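Local coordinates for protein 1-deoxy-D-xylulose 5-phosphate reductoisomerase (Zymomonas mobilis, PDB 1R0K) that catalyses the NADPH-dependent rearrangement and reduction of 1-deoxy-D-xylulose 5-phosphate to 2-C-methyl-D-erythritol 4-phosphate, a divalent-metal-requiring step of isoprenoid biosynthesis, at residues Ser63-Leu68 against Ala79-Asp84; Val168-Ile173 against Met249-Asp254; Gly319-Val324 against His356-Thr361; Lys118-Ala123 against His142-Leu147. All blocks are in the same frame, centred on the assembly; numbering follows the deposited sequence.

Contact 1: Ser63-Leu68 against Ala79-Asp84; sequences SLYNDL and AAAGAD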
loop_
_atom_site.group_PDB
_atom_site.type_symbol
_atom_site.label_atom_id
_atom_site.label_comp_id
_atom_site.label_asym_id
_atom_site.label_seq_id
_atom_site.Cartn_x
_atom_site.Cartn_y
_atom_site.Cartn_z
ATOM N N SER B 63 41.611 6.703 -18.967
ATOM C CA SER B 63 42.832 7.230 -18.364
ATOM C C SER B 63 43.206 6.502 -17.078
ATOM O O SER B 63 44.355 6.551 -16.641
ATOM C CB SER B 63 42.661 8.722 -18.056
ATOM O OG SER B 63 42.095 9.420 -19.157
ATOM N N LEU B 64 42.238 5.825 -16.472
ATOM C CA LEU B 64 42.488 5.124 -15.218
ATOM C C LEU B 64 42.669 3.617 -15.359
ATOM O O LEU B 64 42.771 2.912 -14.357
ATOM C CB LEU B 64 41.347 5.408 -14.232
ATOM C CG LEU B 64 41.052 6.881 -13.920
ATOM C CD1 LEU B 64 39.886 6.975 -12.949
ATOM C CD2 LEU B 64 42.289 7.546 -13.328
ATOM N N TYR B 65 42.726 3.121 -16.591
ATOM C CA TYR B 65 42.877 1.684 -16.802
ATOM C C TYR B 65 44.076 1.072 -16.084
ATOM O O TYR B 65 43.961 -0.001 -15.493
ATOM C CB TYR B 65 42.968 1.360 -18.294
ATOM C CG TYR B 65 43.088 -0.124 -18.570
ATOM C CD1 TYR B 65 42.099 -1.014 -18.147
ATOM C CD2 TYR B 65 44.192 -0.641 -19.243
ATOM C CE1 TYR B 65 42.209 -2.383 -18.388
ATOM C CE2 TYR B 65 44.311 -2.010 -19.490
ATOM C CZ TYR B 65 43.317 -2.874 -19.061
ATOM O OH TYR B 65 43.433 -4.225 -19.310
ATOM N N ASN B 66 45.223 1.744 -16.138
ATOM C CA ASN B 66 46.428 1.237 -15.484
ATOM C C ASN B 66 46.255 1.101 -13.978
ATOM O O ASN B 66 46.624 0.081 -13.396
ATOM C CB ASN B 66 47.629 2.142 -15.780
ATOM C CG ASN B 66 48.134 1.995 -17.201
ATOM O OD1 ASN B 66 48.367 0.884 -17.675
ATOM N ND2 ASN B 66 48.314 3.118 -17.886
ATOM N N ASP B 67 45.698 2.128 -13.346
ATOM C CA ASP B 67 45.491 2.087 -11.905
ATOM C C ASP B 67 44.628 0.889 -11.530
ATOM O O ASP B 67 44.902 0.200 -10.547
ATOM C CB ASP B 67 44.831 3.379 -11.413
ATOM C CG ASP B 67 45.687 4.608 -11.669
ATOM O OD1 ASP B 67 46.926 4.469 -11.737
ATOM O OD2 ASP B 67 45.123 5.718 -11.787
ATOM N N LEU B 68 43.593 0.630 -12.323
ATOM C CA LEU B 68 42.702 -0.492 -12.050
ATOM C C LEU B 68 43.426 -1.834 -12.139
ATOM O O LEU B 68 43.310 -2.668 -11.240
ATOM C CB LEU B 68 41.510 -0.485 -13.018
ATOM C CG LEU B 68 40.472 -1.598 -12.814
ATOM C CD1 LEU B 68 39.982 -1.586 -11.368
ATOM C CD2 LEU B 68 39.305 -1.407 -13.773
ATOM N N ALA B 79 40.205 -6.904 -15.601
ATOM C CA ALA B 79 40.219 -5.447 -15.614
ATOM C C ALA B 79 39.900 -4.914 -17.006
ATOM O O ALA B 79 40.388 -5.435 -18.008
ATOM C CB ALA B 79 41.574 -4.938 -15.162
ATOM N N ALA B 80 39.069 -3.879 -17.065
ATOM C CA ALA B 80 38.701 -3.271 -18.338
ATOM C C ALA B 80 38.427 -1.793 -18.118
ATOM O O ALA B 80 38.267 -1.348 -16.981
ATOM C CB ALA B 80 37.473 -3.963 -18.923
ATOM N N ALA B 81 38.384 -1.029 -19.204
ATOM C CA ALA B 81 38.136 0.405 -19.103
ATOM C C ALA B 81 37.571 0.969 -20.398
ATOM O O ALA B 81 37.681 0.349 -21.456
ATOM C CB ALA B 81 39.434 1.131 -18.743
ATOM N N GLY B 82 36.964 2.149 -20.309
ATOM C CA GLY B 82 36.404 2.782 -21.491
ATOM C C GLY B 82 34.911 2.582 -21.647
ATOM O O GLY B 82 34.332 1.666 -21.059
ATOM N N ALA B 83 34.293 3.439 -22.457
ATOM C CA ALA B 83 32.857 3.385 -22.703
ATOM C C ALA B 83 32.383 2.046 -23.263
ATOM O O ALA B 83 31.387 1.485 -22.790
ATOM C CB ALA B 83 32.451 4.514 -23.649
ATOM N N ASP B 84 33.081 1.529 -24.271
ATOM C CA ASP B 84 32.675 0.255 -24.861
ATOM C C ASP B 84 32.712 -0.872 -23.831
ATOM O O ASP B 84 31.852 -1.752 -23.828
ATOM C CB ASP B 84 33.572 -0.114 -26.049
ATOM C CG ASP B 84 33.497 0.899 -27.178
ATOM O OD1 ASP B 84 32.405 1.462 -27.408
ATOM O OD2 ASP B 84 34.532 1.122 -27.845
#

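Contact 2: Val168-Ile173 against Met249-Asp254; sequences VRRIII and MVEYLD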
loop_
_atom_site.group_PDB
_atom_site.type_symbol
_atom_site.label_atom_id
_atom_site.label_comp_id
_atom_site.label_asym_id
_atom_site.label_seq_id
_atom_site.Cartn_x
_atom_site.Cartn_y
_atom_site.Cartn_z
ATOM N N VAL B 168 -6.359 1.358 -12.365
ATOM C CA VAL B 168 -5.860 2.598 -11.787
ATOM C C VAL B 168 -6.752 3.807 -12.073
ATOM O O VAL B 168 -7.102 4.071 -13.223
ATOM C CB VAL B 168 -4.433 2.935 -12.309
ATOM C CG1 VAL B 168 -3.996 4.314 -11.793
ATOM C CG2 VAL B 168 -3.448 1.875 -11.860
ATOM N N ARG B 169 -7.117 4.532 -11.020
ATOM C CA ARG B 169 -7.907 5.747 -11.171
ATOM C C ARG B 169 -6.920 6.908 -11.212
ATOM O O ARG B 169 -7.056 7.829 -12.015
ATOM C CB ARG B 169 -8.867 5.942 -10.000
ATOM C CG ARG B 169 -9.542 7.314 -9.997
ATOM C CD ARG B 169 -10.689 7.346 -9.015
ATOM N NE ARG B 169 -11.780 6.488 -9.465
ATOM C CZ ARG B 169 -12.523 5.743 -8.654
ATOM N NH1 ARG B 169 -12.288 5.747 -7.349
ATOM N NH2 ARG B 169 -13.509 5.007 -9.150
ATOM N N ARG B 170 -5.922 6.862 -10.336
ATOM C CA ARG B 170 -4.907 7.907 -10.302
ATOM C C ARG B 170 -3.635 7.441 -9.604
ATOM O O ARG B 170 -3.667 6.556 -8.752
ATOM C CB ARG B 170 -5.432 9.166 -9.596
ATOM C CG ARG B 170 -5.817 8.966 -8.141
ATOM C CD ARG B 170 -5.975 10.294 -7.371
ATOM N NE ARG B 170 -6.609 10.049 -6.080
ATOM C CZ ARG B 170 -6.671 10.911 -5.067
ATOM N NH1 ARG B 170 -6.129 12.119 -5.156
ATOM N NH2 ARG B 170 -7.294 10.554 -3.956
ATOM N N ILE B 171 -2.511 8.023 -10.007
ATOM C CA ILE B 171 -1.220 7.734 -9.398
ATOM C C ILE B 171 -0.797 9.059 -8.770
ATOM O O ILE B 171 -0.750 10.094 -9.441
ATOM C CB ILE B 171 -0.159 7.294 -10.435
ATOM C CG1 ILE B 171 -0.457 5.869 -10.910
ATOM C CG2 ILE B 171 1.241 7.387 -9.827
ATOM C CD1 ILE B 171 0.576 5.304 -11.872
ATOM N N ILE B 172 -0.511 9.020 -7.476
ATOM C CA ILE B 172 -0.116 10.214 -6.751
ATOM C C ILE B 172 1.375 10.184 -6.469
ATOM O O ILE B 172 1.856 9.339 -5.720
ATOM C CB ILE B 172 -0.857 10.313 -5.410
ATOM C CG1 ILE B 172 -2.364 10.194 -5.638
ATOM C CG2 ILE B 172 -0.516 11.631 -4.720
ATOM C CD1 ILE B 172 -3.153 10.072 -4.351
ATOM N N ILE B 173 2.108 11.092 -7.098
ATOM C CA ILE B 173 3.535 11.175 -6.870
ATOM C C ILE B 173 3.704 12.182 -5.741
ATOM O O ILE B 173 3.385 13.359 -5.893
ATOM C CB ILE B 173 4.285 11.683 -8.113
ATOM C CG1 ILE B 173 3.983 10.782 -9.310
ATOM C CG2 ILE B 173 5.783 11.716 -7.837
ATOM C CD1 ILE B 173 4.623 11.258 -10.599
ATOM N N MET B 249 1.598 6.917 -4.090
ATOM C CA MET B 249 0.400 6.103 -3.956
ATOM C C MET B 249 -0.314 5.813 -5.268
ATOM O O MET B 249 -0.082 6.477 -6.285
ATOM C CB MET B 249 -0.576 6.809 -3.010
ATOM C CG MET B 249 0.065 7.366 -1.749
ATOM S SD MET B 249 -1.126 8.228 -0.683
ATOM C CE MET B 249 -0.812 9.925 -1.119
ATOM N N VAL B 250 -1.197 4.819 -5.223
ATOM C CA VAL B 250 -1.990 4.433 -6.384
ATOM C C VAL B 250 -3.429 4.194 -5.939
ATOM O O VAL B 250 -3.678 3.386 -5.036
ATOM C CB VAL B 250 -1.476 3.121 -7.033
ATOM C CG1 VAL B 250 -2.376 2.739 -8.199
ATOM C CG2 VAL B 250 -0.042 3.284 -7.510
ATOM N N GLU B 251 -4.378 4.897 -6.550
ATOM C CA GLU B 251 -5.776 4.686 -6.194
ATOM C C GLU B 251 -6.424 3.788 -7.234
ATOM O O GLU B 251 -6.217 3.959 -8.438
ATOM C CB GLU B 251 -6.561 5.999 -6.121
ATOM C CG GLU B 251 -7.976 5.793 -5.561
ATOM C CD GLU B 251 -8.816 7.051 -5.572
ATOM O OE1 GLU B 251 -8.297 8.122 -5.205
ATOM O OE2 GLU B 251 -10.008 6.963 -5.937
ATOM N N TYR B 252 -7.216 2.839 -6.749
ATOM C CA TYR B 252 -7.913 1.890 -7.601
ATOM C C TYR B 252 -9.358 2.331 -7.814
ATOM O O TYR B 252 -9.869 3.179 -7.080
ATOM C CB TYR B 252 -7.869 0.497 -6.963
ATOM C CG TYR B 252 -6.482 -0.118 -6.956
ATOM C CD1 TYR B 252 -5.422 0.485 -6.270
ATOM C CD2 TYR B 252 -6.221 -1.279 -7.677
ATOM C CE1 TYR B 252 -4.134 -0.060 -6.315
ATOM C CE2 TYR B 252 -4.944 -1.830 -7.728
ATOM C CZ TYR B 252 -3.907 -1.221 -7.051
ATOM O OH TYR B 252 -2.652 -1.774 -7.131
ATOM N N LEU B 253 -9.995 1.743 -8.824
ATOM C CA LEU B 253 -11.380 2.034 -9.201
ATOM C C LEU B 253 -12.385 1.879 -8.070
ATOM O O LEU B 253 -13.467 2.474 -8.122
ATOM C CB LEU B 253 -11.819 1.125 -10.362
ATOM C CG LEU B 253 -10.978 1.086 -11.643
ATOM C CD1 LEU B 253 -11.686 0.220 -12.688
ATOM C CD2 LEU B 253 -10.769 2.493 -12.176
ATOM N N ASP B 254 -12.050 1.081 -7.060
ATOM C CA ASP B 254 -12.967 0.891 -5.947
ATOM C C ASP B 254 -12.798 1.930 -4.843
ATOM O O ASP B 254 -13.504 1.897 -3.839
ATOM C CB ASP B 254 -12.861 -0.534 -5.369
ATOM C CG ASP B 254 -11.467 -0.888 -4.887
ATOM O OD1 ASP B 254 -10.684 0.027 -4.561
ATOM O OD2 ASP B 254 -11.163 -2.098 -4.814
#

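Contact 3: Gly319-Val324 against His356-Thr361; sequences GARPAV and HYTPAT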
loop_
_atom_site.group_PDB
_atom_site.type_symbol
_atom_site.label_atom_id
_atom_site.label_comp_id
_atom_site.label_asym_id
_atom_site.label_seq_id
_atom_site.Cartn_x
_atom_site.Cartn_y
_atom_site.Cartn_z
ATOM N N GLY B 319 7.493 12.927 -28.151
ATOM C CA GLY B 319 8.616 13.075 -29.054
ATOM C C GLY B 319 9.917 13.362 -28.326
ATOM O O GLY B 319 10.232 12.735 -27.314
ATOM N N ALA B 320 10.673 14.324 -28.839
ATOM C CA ALA B 320 11.955 14.680 -28.249
ATOM C C ALA B 320 11.870 15.745 -27.157
ATOM O O ALA B 320 12.891 16.118 -26.577
ATOM C CB ALA B 320 12.904 15.146 -29.346
ATOM N N ARG B 321 10.666 16.234 -26.875
ATOM C CA ARG B 321 10.492 17.278 -25.864
ATOM C C ARG B 321 11.141 16.978 -24.511
ATOM O O ARG B 321 11.898 17.793 -23.987
ATOM C CB ARG B 321 9.005 17.590 -25.666
ATOM C CG ARG B 321 8.506 18.804 -26.449
ATOM C CD ARG B 321 8.590 18.602 -27.956
ATOM N NE ARG B 321 7.901 19.667 -28.687
ATOM C CZ ARG B 321 7.709 19.671 -30.005
ATOM N NH1 ARG B 321 8.155 18.667 -30.749
ATOM N NH2 ARG B 321 7.061 20.676 -30.583
ATOM N N PRO B 322 10.847 15.811 -23.920
ATOM C CA PRO B 322 11.455 15.492 -22.623
ATOM C C PRO B 322 12.986 15.537 -22.661
ATOM O O PRO B 322 13.618 16.059 -21.748
ATOM C CB PRO B 322 10.911 14.096 -22.332
ATOM C CG PRO B 322 9.533 14.152 -22.959
ATOM C CD PRO B 322 9.839 14.801 -24.290
ATOM N N ALA B 323 13.583 14.995 -23.720
ATOM C CA ALA B 323 15.035 15.007 -23.836
ATOM C C ALA B 323 15.533 16.447 -23.936
ATOM O O ALA B 323 16.545 16.811 -23.329
ATOM C CB ALA B 323 15.478 14.207 -25.070
ATOM N N VAL B 324 14.823 17.266 -24.704
ATOM C CA VAL B 324 15.206 18.665 -24.875
ATOM C C VAL B 324 15.103 19.391 -23.548
ATOM O O VAL B 324 15.989 20.158 -23.182
ATOM C CB VAL B 324 14.301 19.376 -25.913
ATOM C CG1 VAL B 324 14.613 20.865 -25.955
ATOM C CG2 VAL B 324 14.507 18.753 -27.286
ATOM N N HIS B 356 11.971 26.872 -29.032
ATOM C CA HIS B 356 12.853 27.106 -30.172
ATOM C C HIS B 356 13.413 25.865 -30.872
ATOM O O HIS B 356 13.571 25.859 -32.094
ATOM C CB HIS B 356 14.007 28.014 -29.723
ATOM C CG HIS B 356 14.899 28.467 -30.837
ATOM N ND1 HIS B 356 15.764 27.616 -31.494
ATOM C CD2 HIS B 356 15.071 29.685 -31.401
ATOM C CE1 HIS B 356 16.428 28.292 -32.414
ATOM N NE2 HIS B 356 16.026 29.550 -32.379
ATOM N N TYR B 357 13.715 24.821 -30.107
ATOM C CA TYR B 357 14.282 23.605 -30.678
ATOM C C TYR B 357 13.313 22.438 -30.555
ATOM O O TYR B 357 13.084 21.914 -29.467
ATOM C CB TYR B 357 15.604 23.273 -29.982
ATOM C CG TYR B 357 16.269 22.017 -30.494
ATOM C CD1 TYR B 357 16.568 21.861 -31.848
ATOM C CD2 TYR B 357 16.603 20.979 -29.622
ATOM C CE1 TYR B 357 17.182 20.696 -32.320
ATOM C CE2 TYR B 357 17.220 19.821 -30.082
ATOM C CZ TYR B 357 17.506 19.686 -31.430
ATOM O OH TYR B 357 18.126 18.544 -31.879
ATOM N N THR B 358 12.755 22.025 -31.686
ATOM C CA THR B 358 11.784 20.941 -31.710
ATOM C C THR B 358 12.131 19.865 -32.736
ATOM O O THR B 358 11.476 19.747 -33.769
ATOM C CB THR B 358 10.395 21.500 -32.023
ATOM O OG1 THR B 358 10.463 22.277 -33.224
ATOM C CG2 THR B 358 9.906 22.388 -30.882
ATOM N N PRO B 359 13.163 19.054 -32.453
ATOM C CA PRO B 359 13.596 17.985 -33.358
ATOM C C PRO B 359 12.588 16.835 -33.454
ATOM O O PRO B 359 11.609 16.786 -32.710
ATOM C CB PRO B 359 14.917 17.544 -32.744
ATOM C CG PRO B 359 14.643 17.690 -31.278
ATOM C CD PRO B 359 13.949 19.034 -31.206
ATOM N N ALA B 360 12.839 15.910 -34.377
ATOM C CA ALA B 360 11.955 14.766 -34.566
ATOM C C ALA B 360 12.120 13.757 -33.435
ATOM O O ALA B 360 13.127 13.762 -32.727
ATOM C CB ALA B 360 12.252 14.102 -35.910
ATOM N N THR B 361 11.124 12.894 -33.266
ATOM C CA THR B 361 11.168 11.870 -32.232
ATOM C C THR B 361 12.396 10.986 -32.443
ATOM O O THR B 361 12.687 10.575 -33.563
ATOM C CB THR B 361 9.917 10.973 -32.279
ATOM O OG1 THR B 361 8.745 11.780 -32.129
ATOM C CG2 THR B 361 9.958 9.944 -31.161
HETATM O O HOH W 1 9.499 15.622 -31.142
#

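Contact 4: Lys118-Ala123 against His142-Leu147; sequences KTVALA and HGTTLL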
loop_
_atom_site.group_PDB
_atom_site.type_symbol
_atom_site.label_atom_id
_atom_site.label_comp_id
_atom_site.label_asym_id
_atom_site.label_seq_id
_atom_site.Cartn_x
_atom_site.Cartn_y
_atom_site.Cartn_z
ATOM N N LYS B 118 16.774 -10.048 -19.355
ATOM C CA LYS B 118 16.624 -10.583 -18.006
ATOM C C LYS B 118 16.019 -9.533 -17.083
ATOM O O LYS B 118 15.041 -8.877 -17.448
ATOM C CB LYS B 118 17.974 -11.074 -17.473
ATOM C CG LYS B 118 18.608 -12.142 -18.349
ATOM C CD LYS B 118 17.614 -13.251 -18.636
ATOM C CE LYS B 118 18.129 -14.194 -19.709
ATOM N NZ LYS B 118 17.127 -15.258 -20.014
ATOM N N THR B 119 16.585 -9.366 -15.892
ATOM C CA THR B 119 16.052 -8.380 -14.956
ATOM C C THR B 119 16.971 -7.175 -14.828
ATOM O O THR B 119 18.181 -7.311 -14.631
ATOM C CB THR B 119 15.813 -9.000 -13.556
ATOM O OG1 THR B 119 14.901 -10.097 -13.677
ATOM C CG2 THR B 119 15.205 -7.975 -12.603
ATOM N N VAL B 120 16.386 -5.990 -14.960
ATOM C CA VAL B 120 17.138 -4.750 -14.858
ATOM C C VAL B 120 16.521 -3.822 -13.824
ATOM O O VAL B 120 15.366 -3.407 -13.961
ATOM C CB VAL B 120 17.179 -4.003 -16.209
ATOM C CG1 VAL B 120 18.003 -2.726 -16.083
ATOM C CG2 VAL B 120 17.760 -4.911 -17.288
ATOM N N ALA B 121 17.278 -3.524 -12.775
ATOM C CA ALA B 121 16.819 -2.595 -11.742
ATOM C C ALA B 121 17.321 -1.253 -12.277
ATOM O O ALA B 121 18.529 -1.024 -12.373
ATOM C CB ALA B 121 17.471 -2.931 -10.384
ATOM N N LEU B 122 16.391 -0.374 -12.639
ATOM C CA LEU B 122 16.742 0.910 -13.239
ATOM C C LEU B 122 16.823 2.114 -12.315
ATOM O O LEU B 122 15.834 2.513 -11.706
ATOM C CB LEU B 122 15.764 1.223 -14.376
ATOM C CG LEU B 122 15.972 2.538 -15.143
ATOM C CD1 LEU B 122 17.350 2.546 -15.787
ATOM C CD2 LEU B 122 14.890 2.689 -16.209
ATOM N N ALA B 123 18.020 2.694 -12.237
ATOM C CA ALA B 123 18.271 3.874 -11.421
ATOM C C ALA B 123 18.607 5.062 -12.334
ATOM O O ALA B 123 18.264 6.205 -12.027
ATOM C CB ALA B 123 19.420 3.604 -10.455
ATOM N N HIS B 142 12.272 -7.529 -25.778
ATOM C CA HIS B 142 13.043 -8.616 -25.186
ATOM C C HIS B 142 12.468 -9.261 -23.933
ATOM O O HIS B 142 13.138 -10.063 -23.289
ATOM C CB HIS B 142 14.481 -8.155 -24.926
ATOM C CG HIS B 142 15.195 -7.694 -26.160
ATOM N ND1 HIS B 142 15.240 -6.371 -26.546
ATOM C CD2 HIS B 142 15.859 -8.386 -27.116
ATOM C CE1 HIS B 142 15.900 -6.270 -27.686
ATOM N NE2 HIS B 142 16.286 -7.478 -28.053
ATOM N N GLY B 143 11.223 -8.932 -23.605
ATOM C CA GLY B 143 10.583 -9.516 -22.437
ATOM C C GLY B 143 11.357 -9.247 -21.162
ATOM O O GLY B 143 11.371 -10.062 -20.237
ATOM N N THR B 144 11.994 -8.084 -21.117
ATOM C CA THR B 144 12.793 -7.680 -19.974
ATOM C C THR B 144 11.937 -7.361 -18.753
ATOM O O THR B 144 10.834 -6.824 -18.870
ATOM C CB THR B 144 13.609 -6.418 -20.308
ATOM O OG1 THR B 144 14.299 -6.615 -21.544
ATOM C CG2 THR B 144 14.620 -6.112 -19.205
ATOM N N THR B 145 12.450 -7.700 -17.576
ATOM C CA THR B 145 11.757 -7.379 -16.344
ATOM C C THR B 145 12.403 -6.079 -15.882
ATOM O O THR B 145 13.551 -6.076 -15.436
ATOM C CB THR B 145 11.965 -8.448 -15.265
ATOM O OG1 THR B 145 11.378 -9.680 -15.699
ATOM C CG2 THR B 145 11.311 -8.011 -13.954
ATOM N N LEU B 146 11.672 -4.973 -16.008
ATOM C CA LEU B 146 12.201 -3.669 -15.613
ATOM C C LEU B 146 11.666 -3.245 -14.244
ATOM O O LEU B 146 10.455 -3.109 -14.057
ATOM C CB LEU B 146 11.824 -2.620 -16.665
ATOM C CG LEU B 146 12.460 -1.247 -16.478
ATOM C CD1 LEU B 146 13.951 -1.346 -16.754
ATOM C CD2 LEU B 146 11.801 -0.243 -17.418
ATOM N N LEU B 147 12.569 -3.036 -13.290
ATOM C CA LEU B 147 12.172 -2.645 -11.946
ATOM C C LEU B 147 12.774 -1.289 -11.589
ATOM O O LEU B 147 13.992 -1.146 -11.510
ATOM C CB LEU B 147 12.634 -3.707 -10.944
ATOM C CG LEU B 147 12.198 -5.137 -11.290
ATOM C CD1 LEU B 147 12.947 -6.146 -10.416
ATOM C CD2 LEU B 147 10.685 -5.268 -11.111
#

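Contact 1: Ser63-Leu68 against Ala79-Asp84
Tyr65 lays its ring along the strand residues Ala79, Ala80 and Ala81, and the side-chain torsions explain how a residue at the start of a helix can do so. With CG anti to the backbone N (chi1 -178°), the ring leaves the helix and runs back along the strand. Its inner part meets Ala81, whose CB sits 3.5 Å from Tyr65 CD1 and also touches Tyr65 CB. One step further out, Tyr65 CE1 lies 3.6 Å from Ala80 CA. At the far end Tyr65 OH comes within 3.5 Å of Ala79 O, which lies near the ring plane at its edge, a contact without the geometry of a hydrogen bond.

Strand 56-59, helix 65-72 and strand 78-81 form a beta-alpha-beta unit of the Rossmann-like NADPH-binding domain, and this contact seats the helix on the second strand, an outermost strand of the parallel sheet in this chain.

One helical turn after Tyr65, Leu68 repeats the same first torsion (chi1 -178°) and directs its branched end at the strand. Leu68 CD2 reaches 3.4 Å from Ala80 O, while Leu68 CG packs 4.2 Å from Ala79 CB. The small methyls of Ala79 and Ala81 let the helix come close, with Tyr65 CA and Ala81 CA 5.4 Å apart. Leu68 also rests on Ile59 of the neighbouring strand 56-59 and on Val42 and Leu45 of helix 42-51.

Contact 2: Val168-Ile173 against Met249-Asp254
The guanidinium of Arg169 carries Leu253 CA over one face and meets Glu251 OE2 at its edge; that of Arg170 has Ile172 CD1 3.6 Å above its centre and takes Glu251 OE1 at its edge. The planes of Arg169 and Arg170 make angles of 82° and 80° with the Glu251 carboxylate.

Arg169 and Arg170 both face Glu251, a classic beta bulge between antiparallel strands. The backbone N of Arg169 makes a 2.8 Å hydrogen bond to Glu251 O, whereas that of Arg170 reaches the same oxygen only weakly. Past the bulge, Ile172 and Met249 form a hydrogen-bonded pair, and Met249 CE packs 4.0 Å from Ile172 CD1.

A chi1 of -172° extends Glu251 between the two arginines. Its OE2 also bonds Ser286 of the second subunit, while Arg170 NH2 reaches Leu287 O and Arg169 NH2 pairs with Glu281, both of that subunit, so the network lies at the dimer interface. The gathered positive charge probably favours an ionised carboxylate. Arg169 NH1 meets Glu251 OE2 at 2.9 Å, nearly in line with its C-O bond. Arg170 grips Glu251 OE1 side-on, with Arg170 NE at 2.7 Å and NH2 at 2.9 Å from that one oxygen.

Contact 3: Gly319-Val324 against His356-Thr361
In the helical C-terminal part of the reductoisomerase, the first turn of helix 321-337 and the residues leading into it pack against the connection between helices 345-356 and 365-385. Ala320 and Val324, one turn apart, supply the apolar part of this contact. Ala320 CB meets Pro359 CG at 3.6 Å. Val324 places CG2 anti to its carbonyl carbon, which brings this methyl to 3.8 Å from Tyr357 CD2 and 4.0 Å from Pro359 CD. Within the connection, Pro359 CD in turn lies over the centre of the Tyr357 ring, so proline and tyrosine present a joint surface to the valine. Both Ala320 and Val324 also touch Ile371 of helix 365-385, which extends the apolar cluster.

The polar part lies beside it. Arg321 bends at chi2 (64°) and brings one face of its guanidinium under Thr358 CG2, which sits off centre, toward the rim, 3.3 Å from Arg321 NH2. At the edge of the same guanidinium is a water. This water accepts from Ala320 N and donates to Pro359 O, each at 2.9 Å, and accepts a long, weak bond from Arg321 NH1. Further along, Thr361 OG1 approaches Gly319 CA at 3.3 Å, and Gly319 has the positive phi that favours glycine.

No direct hydrogen bond joins the two segments. Their cohesion therefore rests on apolar contacts together with a single water that satisfies one backbone N-H and one carbonyl across the junction.

Contact 4: Lys118-Ala123 against His142-Leu147
Leu146 and Leu122 meet on one side of neighbouring strands, through a single methyl of Leu146. From CB outward, chi1 of -172° swings the Leu146 chain away from its own N and toward the adjacent strand. CB and CG make no close approach there, and it is the tip that touches: Leu146 CD1 lies 3.7 Å from Val120 O and 3.9 Å from Leu122 CB, with Leu122 CD2 and Val120 CB a little further off.

The backbones beneath are parallel, their axes 4.8 Å apart and inclined by 20°. Strands 119-122 and 145-148 are neighbours in the seven-stranded parallel sheet of the Rossmann-like domain, with 145-148 outermost in this chain and helices 126-129 and 132-142 in the crossover between them. Four backbone hydrogen bonds join them; Leu147 N to Val120 O, at 2.9 Å, is nearly straight (178°).

Thr119 and Thr145 project together from the other face, and Thr119 CG2 packs 3.6 Å from Leu147 CD1. Trp276 touches both Thr145 and Leu147 there. Before the strand, Thr144 turns CG2 to 3.3 Å from Lys118 O, while its OG1 bonds the carbonyl of Ile114 near the end of helix 107-115.

Overall arrangement
Along the chain the order is contact 1, contact 4, contact 2, contact 3. Contacts 1 and 4 belong to one sheet and lie toward its two outermost strands, 78-81 and 145-148, their centres about 26 Å apart; between them is spanned the parallel sheet of the domain that holds most of the predicted NADPH-binding residues. Contact 2 is in the mixed four-stranded sheet at the subunit interface, its centre about 46 Å from that of contact 1 and on the opposite side of the chain's centre. Contact 3 lies among the C-terminal helices, about 30 Å from contact 2 and 26 Å from contact 4, centre to centre. None touches another. The contacts thus sample the cofactor domain, the interface sheet and the helical C-terminal part.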